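Local coordinates for probable outer membrane protein (Pseudomonas aeruginosa, PDB 3DWO) that is a FadL-family outer-membrane channel that probably carries long-chain fatty acids or other hydrophobic compounds across the outer membrane, perhaps by passage through its wall, at residues V118-R123 and T139-I144. Sequence-based numbering, arbitrary orientation.
Sequences VPMGMR and TKIETI. With C8E ((hydroxyethyloxy)tri(ethyloxy)octane), chain E; C8E ((hydroxyethyloxy)tri(ethyloxy)octane), chain D.
Met122 and Ile141 form a hydrogen-bonded antiparallel pair between neighbouring strands of the FadL-type β-barrel wall, where the N-to-C directions of the two segments lie 167° apart. Met122 N is 2.9 Å from Ile141 O, and Ile141 N is 3.0 Å from Met122 O. A further bond, Thr143 N to Met120 O at 2.8 Å, meets its carbonyl from above the plane, 39° out of it, unlike the flatter bonds of the central pair. Regular pairing lapses at Pro119, which has no N-H to offer: its CD lies 3.0 Å from Thr143 O, while its backbone is bonded to Val5. Val118 CG1 rests alongside the same Thr143 carbonyl. Gly121 likewise bonds through its backbone to Phe3, so N-terminal residues pair with the edge of strand 110-125 that faces away from 139-144.

On the face shared by Met120 and Thr143, Thr143 OG1 lies against the bent methionine chain, 3.2 Å from Met120 CB, and the Met120 CE methyl curls back beside it; OG1 is hydrogen-bonded to Thr169. Ile141 CD1 packs beside Met122 CB and Met122 O, and Ile141 CG1 meets the C8E of chain D near its O9.

The opposite face, carrying Lys140 and Glu142, receives the octyl end of the C8E of chain E. The tail lies directly on bare backbone at Gly121, with Gly121 C 3.5 Å from detergent C5, and its terminal C1 lies 3.3 Å from Glu142 OE1 and beside Lys140 CE. This detergent runs from the Lys140/Glu142 face round the edge of 118-123 away from 139-144, reaching Met122 near C19, consistent with a lateral route for hydrophobic molecules through the wall. Met122 leaves the backbone with CG anti to N (chi1 -178°) and then folds back, bringing SD within 3.1 Å of Arg123 N in a weak hydrogen bond.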
loop_
_atom_site.group_PDB
_atom_site.type_symbol
_atom_site.label_atom_id
_atom_site.label_comp_id
_atom_site.label_asym_id
_atom_site.label_seq_id
_atom_site.Cartn_x
_atom_site.Cartn_y
_atom_site.Cartn_z
ATOM N N VAL A 118 7.938 -1.284 6.570
ATOM C CA VAL A 118 6.611 -1.681 6.105
ATOM C C VAL A 118 6.383 -0.987 4.756
ATOM O O VAL A 118 5.756 0.069 4.687
ATOM C CB VAL A 118 5.515 -1.232 7.102
ATOM C CG1 VAL A 118 4.163 -1.803 6.684
ATOM C CG2 VAL A 118 5.869 -1.698 8.517
ATOM N N PRO A 119 6.893 -1.582 3.664
ATOM C CA PRO A 119 6.765 -1.031 2.309
ATOM C C PRO A 119 5.350 -0.963 1.746
ATOM O O PRO A 119 5.013 -0.040 0.997
ATOM C CB PRO A 119 7.640 -1.968 1.465
ATOM C CG PRO A 119 8.573 -2.598 2.456
ATOM C CD PRO A 119 7.683 -2.824 3.640
ATOM N N MET A 120 4.531 -1.950 2.097
ATOM C CA MET A 120 3.177 -2.028 1.576
ATOM C C MET A 120 2.122 -2.229 2.648
ATOM O O MET A 120 2.335 -2.947 3.631
ATOM C CB MET A 120 3.106 -3.168 0.557
ATOM C CG MET A 120 2.545 -2.759 -0.790
ATOM S SD MET A 120 3.355 -3.600 -2.166
ATOM C CE MET A 120 2.912 -5.337 -1.789
ATOM N N GLY A 121 0.975 -1.594 2.445
ATOM C CA GLY A 121 -0.105 -1.716 3.399
ATOM C C GLY A 121 -1.361 -0.966 3.004
ATOM O O GLY A 121 -1.307 0.211 2.649
ATOM N N MET A 122 -2.495 -1.657 3.048
ATOM C CA MET A 122 -3.781 -1.045 2.740
ATOM C C MET A 122 -4.874 -1.947 3.268
ATOM O O MET A 122 -4.670 -3.147 3.464
ATOM C CB MET A 122 -3.962 -0.819 1.237
ATOM C CG MET A 122 -5.286 -0.134 0.858
ATOM S SD MET A 122 -5.806 1.303 1.875
ATOM C CE MET A 122 -4.355 2.359 1.756
ATOM N N ARG A 123 -6.038 -1.369 3.507
ATOM C CA ARG A 123 -7.129 -2.144 4.047
ATOM C C ARG A 123 -8.448 -1.439 3.783
ATOM O O ARG A 123 -8.538 -0.222 3.891
ATOM C CB ARG A 123 -6.907 -2.310 5.553
ATOM C CG ARG A 123 -7.974 -3.092 6.299
ATOM C CD ARG A 123 -7.588 -3.201 7.772
ATOM N NE ARG A 123 -8.281 -4.278 8.480
ATOM C CZ ARG A 123 -9.570 -4.272 8.792
ATOM N NH1 ARG A 123 -10.333 -3.237 8.457
ATOM N NH2 ARG A 123 -10.092 -5.299 9.449
ATOM N N THR A 139 -10.468 -6.240 1.830
ATOM C CA THR A 139 -9.176 -6.178 1.161
ATOM C C THR A 139 -8.140 -5.838 2.229
ATOM O O THR A 139 -8.260 -4.834 2.928
ATOM C CB THR A 139 -9.149 -5.082 0.067
ATOM O OG1 THR A 139 -10.153 -5.353 -0.918
ATOM C CG2 THR A 139 -7.790 -5.046 -0.605
ATOM N N LYS A 140 -7.134 -6.691 2.362
ATOM C CA LYS A 140 -6.087 -6.484 3.345
ATOM C C LYS A 140 -4.733 -6.871 2.760
ATOM O O LYS A 140 -4.546 -7.988 2.272
ATOM C CB LYS A 140 -6.396 -7.310 4.598
ATOM C CG LYS A 140 -5.227 -7.486 5.551
ATOM C CD LYS A 140 -4.603 -6.162 5.953
ATOM C CE LYS A 140 -3.418 -6.386 6.880
ATOM N NZ LYS A 140 -3.813 -7.093 8.136
ATOM N N ILE A 141 -3.793 -5.931 2.799
ATOM C CA ILE A 141 -2.452 -6.151 2.271
ATOM C C ILE A 141 -1.426 -5.524 3.205
ATOM O O ILE A 141 -1.573 -4.377 3.611
ATOM C CB ILE A 141 -2.234 -5.463 0.892
ATOM C CG1 ILE A 141 -3.417 -5.713 -0.035
ATOM C CG2 ILE A 141 -0.952 -5.968 0.256
ATOM C CD1 ILE A 141 -4.620 -4.848 0.274
ATOM N N GLU A 142 -0.395 -6.277 3.554
ATOM C CA GLU A 142 0.665 -5.732 4.380
ATOM C C GLU A 142 1.967 -6.427 4.045
ATOM O O GLU A 142 2.012 -7.650 3.900
ATOM C CB GLU A 142 0.381 -5.865 5.880
ATOM C CG GLU A 142 1.580 -5.372 6.714
ATOM C CD GLU A 142 1.218 -4.918 8.127
ATOM O OE1 GLU A 142 0.175 -5.356 8.651
ATOM O OE2 GLU A 142 1.990 -4.128 8.720
ATOM N N THR A 143 3.017 -5.623 3.900
ATOM C CA THR A 143 4.347 -6.119 3.591
ATOM C C THR A 143 5.304 -5.581 4.643
ATOM O O THR A 143 5.373 -4.377 4.872
ATOM C CB THR A 143 4.830 -5.628 2.199
ATOM O OG1 THR A 143 4.025 -6.223 1.172
ATOM C CG2 THR A 143 6.296 -5.987 1.979
ATOM N N ILE A 144 6.025 -6.482 5.301
ATOM C CA ILE A 144 6.990 -6.076 6.302
ATOM C C ILE A 144 8.331 -6.630 5.864
ATOM O O ILE A 144 8.423 -7.783 5.454
ATOM C CB ILE A 144 6.632 -6.633 7.690
ATOM C CG1 ILE A 144 5.277 -6.082 8.133
ATOM C CG2 ILE A 144 7.698 -6.236 8.701
ATOM C CD1 ILE A 144 4.842 -6.571 9.499
HETATM C C1 C8E E . -2.435 -3.427 8.217
HETATM C C2 C8E E . -2.904 -2.445 7.250
HETATM C C3 C8E E . -1.840 -1.752 6.529
HETATM C C4 C8E E . -1.619 -0.479 7.192
HETATM C C5 C8E E . -1.503 0.577 6.165
HETATM C C6 C8E E . -0.847 1.737 6.726
HETATM C C7 C8E E . -1.075 2.692 5.662
HETATM C C8 C8E E . -1.477 3.966 6.274
HETATM O O9 C8E E . -1.395 5.252 5.700
HETATM C C10 C8E E . -0.139 5.770 5.311
HETATM C C11 C8E E . -0.451 7.122 4.749
HETATM O O12 C8E E . -1.401 7.026 3.669
HETATM C C13 C8E E . -2.031 8.280 3.282
HETATM C C14 C8E E . -3.470 8.445 2.697
HETATM O O15 C8E E . -4.756 7.939 3.155
HETATM C C16 C8E E . -5.040 6.649 2.575
HETATM C C17 C8E E . -5.800 6.702 1.241
HETATM O O18 C8E E . -7.187 6.335 1.110
HETATM C C19 C8E E . -7.360 4.923 0.801
HETATM C C20 C8E E . -7.939 4.396 -0.562
HETATM O O21 C8E E . -7.035 3.826 -1.514
HETATM C C1 C8E D . -7.541 0.079 -7.686
HETATM C C2 C8E D . -7.692 -1.206 -7.012
HETATM C C3 C8E D . -6.525 -2.077 -7.057
HETATM C C4 C8E D . -6.836 -3.248 -6.257
HETATM C C5 C8E D . -5.567 -3.906 -5.856
HETATM C C6 C8E D . -5.790 -4.770 -4.712
HETATM C C7 C8E D . -4.653 -5.664 -4.848
HETATM C C8 C8E D . -4.105 -5.964 -3.504
HETATM O O9 C8E D . -3.808 -7.246 -2.969
HETATM C C10 C8E D . -4.851 -8.192 -2.842
HETATM C C11 C8E D . -4.218 -9.420 -2.265
HETATM O O12 C8E D . -3.874 -10.350 -3.307
HETATM C C13 C8E D . -4.628 -11.601 -3.318
HETATM C C14 C8E D . -6.026 -11.831 -3.976
HETATM O O15 C8E D . -6.506 -12.847 -4.906
HETATM C C16 C8E D . -6.341 -12.446 -6.282
HETATM C C17 C8E D . -7.544 -11.695 -6.883
HETATM O O18 C8E D . -8.860 -11.701 -6.291
HETATM C C19 C8E D . -9.707 -12.777 -6.777
HETATM C C20 C8E D . -11.114 -12.533 -7.440
HETATM O O21 C8E D . -12.290 -12.588 -6.618
#